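Local coordinates for protein class B carbapenemase GOB-18 (Elizabethkingia meningoseptica, PDB 5K0W) that hydrolyses beta-lactam antibiotics, carbapenems among them, as a subclass B3 metallo-beta-lactamase with two zinc ions in its active site, at residues I93-Q98 against D158-G163; Y45-Y50 against P75-N80; A99-T104 against G142-P147; H171-T176 against A223-V228. All coordinates share one frame; numbering follows the deposited sequence.

Contact 1. Residues I93-Q98 against D158-G163. With ZN (zinc ion), chain D.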
loop_
_atom_site.group_PDB
_atom_site.type_symbol
_atom_site.label_atom_id
_atom_site.label_comp_id
_atom_site.label_asym_id
_atom_site.label_seq_id
_atom_site.Cartn_x
_atom_site.Cartn_y
_atom_site.Cartn_z
ATOM N N ILE A 93 -9.610 -0.514 11.546
ATOM C CA ILE A 93 -9.652 -0.891 10.124
ATOM C C ILE A 93 -8.257 -1.170 9.536
ATOM O O ILE A 93 -7.327 -0.399 9.727
ATOM C CB ILE A 93 -10.437 0.161 9.270
ATOM C CG1 ILE A 93 -11.877 0.383 9.798
ATOM C CG2 ILE A 93 -10.473 -0.225 7.774
ATOM C CD1 ILE A 93 -12.448 1.725 9.508
ATOM N N LEU A 94 -8.150 -2.245 8.770
ATOM C CA LEU A 94 -6.932 -2.619 8.054
ATOM C C LEU A 94 -7.179 -2.444 6.544
ATOM O O LEU A 94 -8.187 -2.940 6.038
ATOM C CB LEU A 94 -6.530 -4.071 8.386
ATOM C CG LEU A 94 -6.015 -4.299 9.809
ATOM C CD1 LEU A 94 -6.272 -5.713 10.277
ATOM C CD2 LEU A 94 -4.537 -3.943 9.916
ATOM N N LEU A 95 -6.299 -1.693 5.845
ATOM C CA LEU A 95 -6.399 -1.439 4.393
ATOM C C LEU A 95 -5.124 -1.839 3.625
ATOM O O LEU A 95 -4.057 -1.983 4.227
ATOM C CB LEU A 95 -6.833 0.005 4.071
ATOM C CG LEU A 95 -8.154 0.497 4.705
ATOM C CD1 LEU A 95 -8.325 1.998 4.520
ATOM C CD2 LEU A 95 -9.355 -0.203 4.108
ATOM N N LEU A 96 -5.251 -2.033 2.296
ATOM C CA LEU A 96 -4.188 -2.505 1.408
ATOM C C LEU A 96 -4.076 -1.720 0.126
ATOM O O LEU A 96 -5.098 -1.409 -0.482
ATOM C CB LEU A 96 -4.518 -3.948 0.996
ATOM C CG LEU A 96 -3.826 -5.094 1.705
ATOM C CD1 LEU A 96 -4.194 -6.394 1.038
ATOM C CD2 LEU A 96 -2.311 -4.911 1.707
ATOM N N THR A 97 -2.852 -1.518 -0.369
ATOM C CA THR A 97 -2.670 -0.860 -1.666
ATOM C C THR A 97 -2.404 -1.890 -2.771
ATOM O O THR A 97 -2.566 -1.564 -3.947
ATOM C CB THR A 97 -1.606 0.253 -1.620
ATOM O OG1 THR A 97 -0.359 -0.297 -1.198
ATOM C CG2 THR A 97 -2.017 1.433 -0.745
ATOM N N GLN A 98 -1.985 -3.123 -2.390
ATOM C CA GLN A 98 -1.671 -4.234 -3.287
ATOM C C GLN A 98 -1.561 -5.548 -2.485
ATOM O O GLN A 98 -1.077 -5.527 -1.349
ATOM C CB GLN A 98 -0.377 -3.964 -4.094
ATOM C CG GLN A 98 0.833 -3.602 -3.240
ATOM C CD GLN A 98 2.126 -3.704 -4.007
ATOM O OE1 GLN A 98 2.651 -4.805 -4.227
ATOM N NE2 GLN A 98 2.705 -2.545 -4.372
ATOM N N ASP A 158 -15.463 3.878 -3.392
ATOM C CA ASP A 158 -16.093 3.504 -2.122
ATOM C C ASP A 158 -15.455 4.274 -0.998
ATOM O O ASP A 158 -14.243 4.441 -0.997
ATOM C CB ASP A 158 -16.025 1.987 -1.866
ATOM C CG ASP A 158 -17.038 1.159 -2.660
ATOM O OD1 ASP A 158 -17.934 1.753 -3.288
ATOM O OD2 ASP A 158 -16.952 -0.090 -2.618
ATOM N N LYS A 159 -16.278 4.776 -0.074
ATOM C CA LYS A 159 -15.868 5.565 1.081
ATOM C C LYS A 159 -15.701 4.708 2.344
ATOM O O LYS A 159 -16.567 3.883 2.647
ATOM C CB LYS A 159 -16.866 6.712 1.324
ATOM C CG LYS A 159 -16.587 7.985 0.530
ATOM C CD LYS A 159 -17.246 7.987 -0.843
ATOM C CE LYS A 159 -17.106 9.306 -1.561
ATOM N NZ LYS A 159 -15.841 9.393 -2.341
ATOM N N ILE A 160 -14.577 4.888 3.065
ATOM C CA ILE A 160 -14.269 4.213 4.341
ATOM C C ILE A 160 -14.285 5.339 5.377
ATOM O O ILE A 160 -13.561 6.339 5.222
ATOM C CB ILE A 160 -12.905 3.446 4.352
ATOM C CG1 ILE A 160 -12.753 2.466 3.156
ATOM C CG2 ILE A 160 -12.670 2.732 5.692
ATOM C CD1 ILE A 160 -11.780 2.949 2.078
ATOM N N LYS A 161 -15.138 5.206 6.396
ATOM C CA LYS A 161 -15.280 6.258 7.404
ATOM C C LYS A 161 -14.999 5.776 8.824
ATOM O O LYS A 161 -15.410 4.682 9.198
ATOM C CB LYS A 161 -16.661 6.928 7.293
ATOM C CG LYS A 161 -17.022 7.407 5.883
ATOM C CD LYS A 161 -18.376 8.099 5.820
ATOM C CE LYS A 161 -18.253 9.597 5.646
ATOM N NZ LYS A 161 -18.553 10.030 4.256
ATOM N N LEU A 162 -14.279 6.590 9.602
ATOM C CA LEU A 162 -13.911 6.343 11.003
ATOM C C LEU A 162 -13.639 7.723 11.569
ATOM O O LEU A 162 -12.734 8.412 11.093
ATOM C CB LEU A 162 -12.665 5.420 11.102
ATOM C CG LEU A 162 -12.303 4.868 12.485
ATOM C CD1 LEU A 162 -13.253 3.774 12.908
ATOM C CD2 LEU A 162 -10.889 4.353 12.511
ATOM N N GLY A 163 -14.481 8.163 12.491
ATOM C CA GLY A 163 -14.403 9.521 13.022
ATOM C C GLY A 163 -14.738 10.523 11.931
ATOM O O GLY A 163 -15.600 10.251 11.088
HETATM ZN ZN ZN D . 4.080 -5.653 -5.402
HETATM O O HOH W 1 5.586 -4.324 -4.881
HETATM O O HOH W 2 5.776 -6.664 -6.394
#
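In the interior of the alpha-beta/beta-alpha sandwich that defines the metallo-beta-lactamase fold, Ile93 and Leu95 of one sheet meet Ile160 and Leu162 of the other. Strand 91-95 lies in the seven-stranded sheet, while strand 159-162 is an outermost strand of the five-stranded one. The short segments approach to 10.0 Å between axes, their chain directions differing by 146°, and no hydrogen bond joins them: this is packing between sheets. Branched aliphatic residues suit it because their methyl groups fill the buried layer and bring no polar side-chain atoms into it.

The terminal methyl of Ile93 carries most of the contact. Its CG1 arm points away from the carbonyl carbon (chi1 -56°) and is extended beyond (chi2 153°), which delivers CD1 between two partners. CD1 of Ile93 lies 4.0 Å from CG2 of Ile160, the two side chains crossing obliquely. It also reaches Leu162 tip to tip, with CD1 of Ile93 4.1 Å from CD1 of Leu162. Two residues along, CD1 of Leu95 meets CD1 of Ile160 at 4.3 Å. Lys161 turns from this layer toward the exposed side, as befits a charged residue. Ile64 of strand 62-66 and Tyr119 of strand 117-121 continue the hydrophobic layer on the first sheet.

Beyond its packed part the chain leaves the strand and runs to the active site. There Gln98, whose side chain is also held by an NE2 bond to Asn199, binds a zinc ion through OE1 at 2.0 Å.

Contact 2. Residues Y45-Y50 against P75-N80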
loop_
_atom_site.group_PDB
_atom_site.type_symbol
_atom_site.label_atom_id
_atom_site.label_comp_id
_atom_site.label_asym_id
_atom_site.label_seq_id
_atom_site.Cartn_x
_atom_site.Cartn_y
_atom_site.Cartn_z
ATOM N N TYR A 45 0.676 9.186 9.849
ATOM C CA TYR A 45 1.986 8.830 10.360
ATOM C C TYR A 45 2.579 7.682 9.564
ATOM O O TYR A 45 1.841 6.797 9.129
ATOM C CB TYR A 45 1.883 8.410 11.858
ATOM C CG TYR A 45 1.388 9.494 12.795
ATOM C CD1 TYR A 45 0.024 9.719 12.980
ATOM C CD2 TYR A 45 2.284 10.264 13.539
ATOM C CE1 TYR A 45 -0.436 10.730 13.827
ATOM C CE2 TYR A 45 1.837 11.275 14.390
ATOM C CZ TYR A 45 0.478 11.508 14.524
ATOM O OH TYR A 45 0.039 12.504 15.352
ATOM N N TYR A 46 3.912 7.672 9.404
ATOM C CA TYR A 46 4.632 6.590 8.747
ATOM C C TYR A 46 5.073 5.633 9.861
ATOM O O TYR A 46 5.796 6.047 10.776
ATOM C CB TYR A 46 5.856 7.130 7.980
ATOM C CG TYR A 46 6.585 6.082 7.162
ATOM C CD1 TYR A 46 7.613 5.324 7.717
ATOM C CD2 TYR A 46 6.241 5.841 5.838
ATOM C CE1 TYR A 46 8.255 4.326 6.982
ATOM C CE2 TYR A 46 6.892 4.867 5.088
ATOM C CZ TYR A 46 7.892 4.103 5.664
ATOM O OH TYR A 46 8.538 3.151 4.908
ATOM N N VAL A 47 4.618 4.372 9.810
ATOM C CA VAL A 47 4.945 3.350 10.823
ATOM C C VAL A 47 5.621 2.108 10.192
ATOM O O VAL A 47 5.864 1.110 10.884
ATOM C CB VAL A 47 3.740 2.989 11.751
ATOM C CG1 VAL A 47 3.351 4.158 12.653
ATOM C CG2 VAL A 47 2.537 2.481 10.959
ATOM N N GLY A 48 5.941 2.213 8.892
ATOM C CA GLY A 48 6.566 1.161 8.102
ATOM C C GLY A 48 8.020 0.920 8.411
ATOM O O GLY A 48 8.570 1.495 9.352
ATOM N N THR A 49 8.639 0.037 7.632
ATOM C CA THR A 49 10.059 -0.311 7.765
ATOM C C THR A 49 10.846 0.649 6.880
ATOM O O THR A 49 10.258 1.583 6.318
ATOM C CB THR A 49 10.327 -1.782 7.338
ATOM O OG1 THR A 49 10.104 -1.939 5.927
ATOM C CG2 THR A 49 9.569 -2.807 8.155
ATOM N N TYR A 50 12.161 0.407 6.722
ATOM C CA TYR A 50 13.015 1.253 5.892
ATOM C C TYR A 50 12.458 1.454 4.482
ATOM O O TYR A 50 12.394 2.585 4.027
ATOM C CB TYR A 50 14.484 0.778 5.892
ATOM C CG TYR A 50 15.443 1.864 5.455
ATOM C CD1 TYR A 50 15.871 2.845 6.347
ATOM C CD2 TYR A 50 15.877 1.946 4.135
ATOM C CE1 TYR A 50 16.734 3.863 5.946
ATOM C CE2 TYR A 50 16.746 2.955 3.722
ATOM C CZ TYR A 50 17.158 3.922 4.626
ATOM O OH TYR A 50 18.007 4.923 4.216
ATOM N N PRO A 75 6.594 -7.195 14.550
ATOM C CA PRO A 75 7.106 -6.565 15.774
ATOM C C PRO A 75 7.532 -5.110 15.563
ATOM O O PRO A 75 7.289 -4.292 16.452
ATOM C CB PRO A 75 8.300 -7.441 16.153
ATOM C CG PRO A 75 8.700 -8.115 14.915
ATOM C CD PRO A 75 7.450 -8.335 14.154
ATOM N N ILE A 76 8.119 -4.787 14.371
ATOM C CA ILE A 76 8.576 -3.449 13.965
ATOM C C ILE A 76 7.426 -2.434 13.927
ATOM O O ILE A 76 7.548 -1.373 14.534
ATOM C CB ILE A 76 9.368 -3.477 12.625
ATOM C CG1 ILE A 76 10.679 -4.288 12.759
ATOM C CG2 ILE A 76 9.653 -2.037 12.114
ATOM C CD1 ILE A 76 11.365 -4.648 11.423
ATOM N N ILE A 77 6.326 -2.747 13.205
ATOM C CA ILE A 77 5.167 -1.851 13.082
ATOM C C ILE A 77 4.537 -1.626 14.435
ATOM O O ILE A 77 4.253 -0.483 14.786
ATOM C CB ILE A 77 4.172 -2.280 11.968
ATOM C CG1 ILE A 77 4.870 -2.211 10.599
ATOM C CG2 ILE A 77 2.893 -1.406 11.961
ATOM C CD1 ILE A 77 4.380 -3.119 9.604
ATOM N N LYS A 78 4.398 -2.698 15.220
ATOM C CA LYS A 78 3.846 -2.645 16.574
ATOM C C LYS A 78 4.679 -1.722 17.456
ATOM O O LYS A 78 4.109 -0.881 18.145
ATOM C CB LYS A 78 3.756 -4.051 17.167
ATOM C CG LYS A 78 2.319 -4.493 17.407
ATOM C CD LYS A 78 2.173 -5.992 17.459
ATOM C CE LYS A 78 2.774 -6.664 18.667
ATOM N NZ LYS A 78 3.030 -8.108 18.417
ATOM N N ALA A 79 6.014 -1.820 17.353
ATOM C CA ALA A 79 6.981 -1.016 18.107
ATOM C C ALA A 79 6.938 0.452 17.678
ATOM O O ALA A 79 7.013 1.340 18.540
ATOM C CB ALA A 79 8.384 -1.574 17.922
ATOM N N ASN A 80 6.819 0.697 16.352
ATOM C CA ASN A 80 6.731 2.031 15.749
ATOM C C ASN A 80 5.451 2.737 16.214
ATOM O O ASN A 80 5.511 3.915 16.583
ATOM C CB ASN A 80 6.784 1.950 14.214
ATOM C CG ASN A 80 8.154 1.687 13.616
ATOM O OD1 ASN A 80 9.183 1.712 14.292
ATOM N ND2 ASN A 80 8.202 1.454 12.306
#
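Asn80 ND2 reaches out of helix 73-83 to the carbonyl oxygen of Val47, a hydrogen bond of 2.8 Å between ND2 and O, and makes a second, weak bond to Tyr35 O. The contact packs a helix of the alpha-beta/beta-alpha sandwich against the loop that follows strand 44-46 of the seven-stranded sheet. At the amide the bond is almost straight (170°), with the acceptor near the amide plane. At the carbonyl, ND2 comes from above the plane, 68° out of it. Asparagine suits the place because its short amide lets ND2 reach the loop carbonyl from the helix. In the crystal OD1 also bonds a glycerol, probably from the crystallisation liquor.

Apolar groups pack around this bond. CG2 of Val47 meets CG2 of Ile77 at 4.0 Å, the side chains crossing at about a right angle, and CG1 of Ile77 rests 3.5 Å from Val47 O. Farther along, CG2 of Thr49 lies 4.0 Å from CG2 of Ile76. Threonine can face two ways here: CG2, opposite the carbonyl carbon across the CA-CB bond, goes to the helix, while OG1 bonds Trp31 O and Leu52 N.

Between Val47 and Thr49, Gly48, having no side chain, leaves room for the Tyr46 ring, which lies beside it. The hydroxyl of that ring ties the end of the strand to the loop, as Tyr46 OH donates to Thr49 O at 2.7 Å, nearly in line with the C=O bond.

Contact 3. Residues A99-T104 against G142-P147. With ZN (zinc ion), chain C; ZN (zinc ion), chain D.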
loop_
_atom_site.group_PDB
_atom_site.type_symbol
_atom_site.label_atom_id
_atom_site.label_comp_id
_atom_site.label_asym_id
_atom_site.label_seq_id
_atom_site.Cartn_x
_atom_site.Cartn_y
_atom_site.Cartn_z
ATOM N N ALA A 99 -2.003 -6.686 -3.080
ATOM C CA ALA A 99 -1.994 -8.009 -2.428
ATOM C C ALA A 99 -0.738 -8.837 -2.682
ATOM O O ALA A 99 -0.801 -9.944 -3.236
ATOM C CB ALA A 99 -3.254 -8.800 -2.770
ATOM N N HIS A 100 0.416 -8.284 -2.256
ATOM C CA HIS A 100 1.727 -8.938 -2.308
ATOM C C HIS A 100 2.245 -9.072 -0.885
ATOM O O HIS A 100 2.003 -8.169 -0.074
ATOM C CB HIS A 100 2.698 -8.141 -3.173
ATOM C CG HIS A 100 2.505 -8.318 -4.644
ATOM N ND1 HIS A 100 2.980 -7.392 -5.540
ATOM C CD2 HIS A 100 1.895 -9.310 -5.328
ATOM C CE1 HIS A 100 2.647 -7.848 -6.734
ATOM N NE2 HIS A 100 2.014 -9.007 -6.656
ATOM N N TYR A 101 2.933 -10.200 -0.568
ATOM C CA TYR A 101 3.497 -10.528 0.762
ATOM C C TYR A 101 4.247 -9.375 1.458
ATOM O O TYR A 101 4.240 -9.301 2.686
ATOM C CB TYR A 101 4.358 -11.811 0.725
ATOM C CG TYR A 101 5.745 -11.613 0.168
ATOM C CD1 TYR A 101 5.965 -11.549 -1.200
ATOM C CD2 TYR A 101 6.846 -11.488 1.011
ATOM C CE1 TYR A 101 7.242 -11.342 -1.720
ATOM C CE2 TYR A 101 8.135 -11.290 0.501
ATOM C CZ TYR A 101 8.324 -11.213 -0.869
ATOM O OH TYR A 101 9.581 -11.027 -1.387
ATOM N N ASP A 102 4.896 -8.491 0.673
ATOM C CA ASP A 102 5.649 -7.355 1.205
ATOM C C ASP A 102 4.744 -6.198 1.699
ATOM O O ASP A 102 5.257 -5.189 2.171
ATOM C CB ASP A 102 6.741 -6.885 0.220
ATOM C CG ASP A 102 6.243 -6.426 -1.134
ATOM O OD1 ASP A 102 5.417 -7.152 -1.746
ATOM O OD2 ASP A 102 6.728 -5.371 -1.617
ATOM N N HIS A 103 3.409 -6.352 1.624
ATOM C CA HIS A 103 2.436 -5.382 2.149
ATOM C C HIS A 103 1.325 -6.106 2.932
ATOM O O HIS A 103 0.555 -5.454 3.639
ATOM C CB HIS A 103 1.827 -4.510 1.029
ATOM C CG HIS A 103 2.842 -3.923 0.093
ATOM N ND1 HIS A 103 3.489 -2.732 0.375
ATOM C CD2 HIS A 103 3.325 -4.416 -1.066
ATOM C CE1 HIS A 103 4.319 -2.531 -0.630
ATOM N NE2 HIS A 103 4.254 -3.517 -1.521
ATOM N N THR A 104 1.254 -7.458 2.808
ATOM C CA THR A 104 0.230 -8.295 3.451
ATOM C C THR A 104 0.777 -9.268 4.508
ATOM O O THR A 104 -0.020 -9.962 5.134
ATOM C CB THR A 104 -0.489 -9.165 2.388
ATOM O OG1 THR A 104 0.455 -10.074 1.829
ATOM C CG2 THR A 104 -1.130 -8.363 1.279
ATOM N N GLY A 142 3.824 -20.264 -4.352
ATOM C CA GLY A 142 2.868 -20.901 -3.459
ATOM C C GLY A 142 2.237 -19.944 -2.462
ATOM O O GLY A 142 1.628 -18.946 -2.861
ATOM N N VAL A 143 2.359 -20.263 -1.150
ATOM C CA VAL A 143 1.826 -19.435 -0.060
ATOM C C VAL A 143 2.966 -18.571 0.464
ATOM O O VAL A 143 3.848 -19.084 1.167
ATOM C CB VAL A 143 1.136 -20.268 1.062
ATOM C CG1 VAL A 143 0.630 -19.368 2.187
ATOM C CG2 VAL A 143 -0.001 -21.123 0.519
ATOM N N THR A 144 2.963 -17.282 0.092
ATOM C CA THR A 144 3.991 -16.298 0.483
ATOM C C THR A 144 3.617 -15.510 1.740
ATOM O O THR A 144 4.463 -14.823 2.310
ATOM C CB THR A 144 4.337 -15.352 -0.679
ATOM O OG1 THR A 144 3.142 -14.960 -1.348
ATOM C CG2 THR A 144 5.320 -15.960 -1.657
ATOM N N PHE A 145 2.357 -15.593 2.163
ATOM C CA PHE A 145 1.874 -14.888 3.342
ATOM C C PHE A 145 0.674 -15.618 3.930
ATOM O O PHE A 145 -0.046 -16.311 3.196
ATOM C CB PHE A 145 1.528 -13.420 3.007
ATOM C CG PHE A 145 0.350 -13.216 2.084
ATOM C CD1 PHE A 145 0.530 -13.147 0.705
ATOM C CD2 PHE A 145 -0.926 -13.025 2.593
ATOM C CE1 PHE A 145 -0.550 -12.916 -0.142
ATOM C CE2 PHE A 145 -2.009 -12.813 1.746
ATOM C CZ PHE A 145 -1.814 -12.748 0.383
ATOM N N LYS A 146 0.448 -15.444 5.253
ATOM C CA LYS A 146 -0.675 -16.060 5.977
ATOM C C LYS A 146 -1.974 -15.599 5.352
ATOM O O LYS A 146 -2.257 -14.400 5.380
ATOM C CB LYS A 146 -0.680 -15.650 7.460
ATOM C CG LYS A 146 0.255 -16.405 8.388
ATOM C CD LYS A 146 0.306 -15.648 9.730
ATOM C CE LYS A 146 0.879 -16.434 10.875
ATOM N NZ LYS A 146 0.321 -15.971 12.174
ATOM N N PRO A 147 -2.774 -16.512 4.762
ATOM C CA PRO A 147 -4.047 -16.087 4.158
ATOM C C PRO A 147 -4.967 -15.349 5.133
ATOM O O PRO A 147 -4.950 -15.633 6.327
ATOM C CB PRO A 147 -4.655 -17.403 3.661
ATOM C CG PRO A 147 -3.972 -18.456 4.427
ATOM C CD PRO A 147 -2.590 -17.965 4.613
HETATM ZN ZN ZN C . 5.810 -3.938 -2.867
HETATM ZN ZN ZN D . 4.080 -5.653 -5.402
HETATM O O HOH W 3 3.092 -12.538 -2.526
HETATM O O HOH W 4 -1.300 -12.132 6.493
HETATM O O HOH W 1 5.586 -4.324 -4.881
HETATM O O HOH W 2 5.776 -6.664 -6.394
#
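Helix 101-104, a single short turn, and the irregular loop 142-147 come closest at Tyr101 and Phe145, whose CA atoms are 5.3 Å apart. Residues 98-103 form the zinc-binding motif of the family, usually His-x-His-x-Asp-His, with Gln98 in place of its first histidine. The turn folds around His100 at the N-cap position, with His103 N bonded to His100 O at 2.9 Å.

Thr104 covers one face of the Phe145 ring. Its OG1 sits 3.1 Å above the ring plane, over the centre, and its CB makes a CH-pi contact 14° off the ring normal. The same OG1 gives a weak hydrogen bond to His100 O, so a small hydroxyl-bearing side chain both closes the turn and meets the ring. CB of Tyr101 packs 4.0 Å from CB of Phe145 and lies 3.4 Å from Thr144 O. Leu128 of helix 125-129 extends this hydrophobic patch.

No direct hydrogen bond crosses; two waters do that work, one between Tyr101 N and Thr144 OG1, the other donating to Thr104 O and Lys146 O. On the side away from the loop, His100 takes one zinc and Asp102 and His103 the other, with His103 NE2 2.1 Å from its metal.

Contact 4. Residues H171-T176 against A223-V228. With ZN (zinc ion), chain D.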
loop_
_atom_site.group_PDB
_atom_site.type_symbol
_atom_site.label_atom_id
_atom_site.label_comp_id
_atom_site.label_asym_id
_atom_site.label_seq_id
_atom_site.Cartn_x
_atom_site.Cartn_y
_atom_site.Cartn_z
ATOM N N HIS A 171 -9.461 2.597 -7.452
ATOM C CA HIS A 171 -9.071 1.364 -8.116
ATOM C C HIS A 171 -7.991 1.660 -9.163
ATOM O O HIS A 171 -8.247 2.371 -10.146
ATOM C CB HIS A 171 -10.306 0.709 -8.742
ATOM C CG HIS A 171 -10.075 -0.656 -9.326
ATOM N ND1 HIS A 171 -9.613 -1.715 -8.551
ATOM C CD2 HIS A 171 -10.305 -1.110 -10.579
ATOM C CE1 HIS A 171 -9.539 -2.753 -9.367
ATOM N NE2 HIS A 171 -9.942 -2.439 -10.593
ATOM N N HIS A 172 -6.758 1.173 -8.902
ATOM C CA HIS A 172 -5.589 1.345 -9.770
ATOM C C HIS A 172 -4.978 -0.032 -10.104
ATOM O O HIS A 172 -3.904 -0.362 -9.578
ATOM C CB HIS A 172 -4.577 2.289 -9.102
ATOM C CG HIS A 172 -5.055 3.715 -8.995
ATOM N ND1 HIS A 172 -4.585 4.557 -8.008
ATOM C CD2 HIS A 172 -5.949 4.396 -9.753
ATOM C CE1 HIS A 172 -5.217 5.708 -8.180
ATOM N NE2 HIS A 172 -6.037 5.661 -9.222
ATOM N N PRO A 173 -5.659 -0.881 -10.930
ATOM C CA PRO A 173 -5.133 -2.238 -11.184
ATOM C C PRO A 173 -3.887 -2.322 -12.068
ATOM O O PRO A 173 -3.430 -1.327 -12.613
ATOM C CB PRO A 173 -6.330 -2.969 -11.799
ATOM C CG PRO A 173 -7.117 -1.900 -12.471
ATOM C CD PRO A 173 -6.950 -0.670 -11.627
ATOM N N GLY A 174 -3.349 -3.523 -12.188
ATOM C CA GLY A 174 -2.180 -3.801 -13.000
ATOM C C GLY A 174 -1.124 -4.491 -12.182
ATOM O O GLY A 174 -0.817 -5.648 -12.425
ATOM N N HIS A 175 -0.557 -3.789 -11.198
ATOM C CA HIS A 175 0.478 -4.347 -10.349
ATOM C C HIS A 175 -0.047 -5.646 -9.700
ATOM O O HIS A 175 0.673 -6.643 -9.609
ATOM C CB HIS A 175 0.959 -3.309 -9.337
ATOM C CG HIS A 175 2.160 -3.758 -8.562
ATOM N ND1 HIS A 175 3.448 -3.544 -9.034
ATOM C CD2 HIS A 175 2.226 -4.429 -7.385
ATOM C CE1 HIS A 175 4.256 -4.065 -8.117
ATOM N NE2 HIS A 175 3.563 -4.614 -7.106
ATOM N N THR A 176 -1.303 -5.611 -9.266
ATOM C CA THR A 176 -2.122 -6.714 -8.773
ATOM C C THR A 176 -3.490 -6.402 -9.414
ATOM O O THR A 176 -3.720 -5.258 -9.855
ATOM C CB THR A 176 -2.164 -6.854 -7.235
ATOM O OG1 THR A 176 -2.791 -5.717 -6.662
ATOM C CG2 THR A 176 -0.808 -7.107 -6.608
ATOM N N ALA A 223 -3.612 0.428 -18.606
ATOM C CA ALA A 223 -3.980 1.516 -19.509
ATOM C C ALA A 223 -4.983 2.469 -18.841
ATOM O O ALA A 223 -4.791 3.688 -18.897
ATOM C CB ALA A 223 -4.515 0.968 -20.822
ATOM N N TYR A 224 -5.994 1.912 -18.145
ATOM C CA TYR A 224 -6.978 2.689 -17.410
ATOM C C TYR A 224 -6.226 3.450 -16.297
ATOM O O TYR A 224 -6.287 4.681 -16.255
ATOM C CB TYR A 224 -8.041 1.744 -16.831
ATOM C CG TYR A 224 -8.874 2.326 -15.704
ATOM C CD1 TYR A 224 -8.487 2.174 -14.370
ATOM C CD2 TYR A 224 -10.080 2.970 -15.967
ATOM C CE1 TYR A 224 -9.255 2.702 -13.331
ATOM C CE2 TYR A 224 -10.865 3.485 -14.936
ATOM C CZ TYR A 224 -10.450 3.352 -13.619
ATOM O OH TYR A 224 -11.241 3.859 -12.610
ATOM N N THR A 225 -5.478 2.688 -15.437
ATOM C CA THR A 225 -4.661 3.137 -14.310
ATOM C C THR A 225 -3.821 4.356 -14.633
ATOM O O THR A 225 -3.840 5.300 -13.845
ATOM C CB THR A 225 -3.881 1.970 -13.708
ATOM O OG1 THR A 225 -4.828 1.017 -13.281
ATOM C CG2 THR A 225 -3.052 2.371 -12.483
ATOM N N PHE A 226 -3.119 4.364 -15.789
ATOM C CA PHE A 226 -2.310 5.520 -16.193
ATOM C C PHE A 226 -3.188 6.733 -16.485
ATOM O O PHE A 226 -2.862 7.845 -16.050
ATOM C CB PHE A 226 -1.352 5.192 -17.355
ATOM C CG PHE A 226 -0.185 4.290 -16.977
ATOM C CD1 PHE A 226 0.835 4.748 -16.148
ATOM C CD2 PHE A 226 -0.067 3.015 -17.512
ATOM C CE1 PHE A 226 1.922 3.924 -15.826
ATOM C CE2 PHE A 226 1.006 2.196 -17.172
ATOM C CZ PHE A 226 1.993 2.656 -16.335
ATOM N N GLY A 227 -4.331 6.496 -17.126
ATOM C CA GLY A 227 -5.282 7.556 -17.433
ATOM C C GLY A 227 -5.802 8.246 -16.184
ATOM O O GLY A 227 -5.651 9.456 -16.029
ATOM N N VAL A 228 -6.383 7.471 -15.275
ATOM C CA VAL A 228 -6.990 7.936 -14.024
ATOM C C VAL A 228 -5.964 8.571 -13.035
ATOM O O VAL A 228 -6.271 9.580 -12.394
ATOM C CB VAL A 228 -7.889 6.802 -13.429
ATOM C CG1 VAL A 228 -7.073 5.597 -12.969
ATOM C CG2 VAL A 228 -8.797 7.309 -12.313
HETATM ZN ZN ZN D . 4.080 -5.653 -5.402
HETATM O O HOH W 1 5.586 -4.324 -4.881
HETATM O O HOH W 2 5.776 -6.664 -6.394
#
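The Tyr224 ring presents its edge to the carbonyl oxygen of His171, which lies in the ring plane 3.4 Å from CE1, while CB of Val228, one turn along the helix, rests over part of one face of the same ring. The His171 ring has Pro173 CD over one face, 3.5 Å above the plane and offset toward the rim; its ND1 is bonded to Asp121. The neighbouring imidazole, that of His172, meets Val228: CD2 of His172 is 3.6 Å from CG1 of Val228, and ND1 of His172 bonds Ser181 OG, which fixes the turn of the ring.

Thr225 faces the backbone and CB of His172 and the carbonyl of Pro173. Its methyl CG2 lies 3.7 Å from CB of His172, and its OG1, on the side opposite the carbonyl carbon (chi1 -60°), comes 2.8 Å from Pro173 O. The hydroxyl also bonds Asp221 O one turn back in its own helix, so both carbonyls lie within its reach. A small residue with one methyl and one hydroxyl suits a site that is apolar on one side and lined by carbonyls on the other.

His172 to His175 spell His-Pro-Gly-His, the familiar family loop that supplies a zinc ligand. Gly174, at phi 126°, takes a backbone shape suited to glycine, and His175 then carries NE2 to the metal, 2.1 Å away. The loop links strands 165-171 and 180-187; helix 218-230 packs against it, and through Phe226 touches helix 265-284 on another side.

Contacts 1, 2 and 3 are buried, whereas contact 4 is only partly so, with Tyr224 exposed. Contact 1 joins the two sheets through aliphatic side chains, without a hydrogen bond; contact 2 sets a helix against the edge region of the same seven-stranded sheet and adds an amide-carbonyl bond. Contact 3 has a threonine over a phenylalanine face and two bridging waters; in contact 4 a tyrosine edge and a threonine hydroxyl meet loop carbonyls. Segments 93-98, 99-104 and 171-176 converge on one zinc ion, to which Gln98, His100 and His175 each give a ligand, and two waters are common to all three sites. Contact 2 holds no metal ligand and lies about 28 Å, centre to centre, from contact 4.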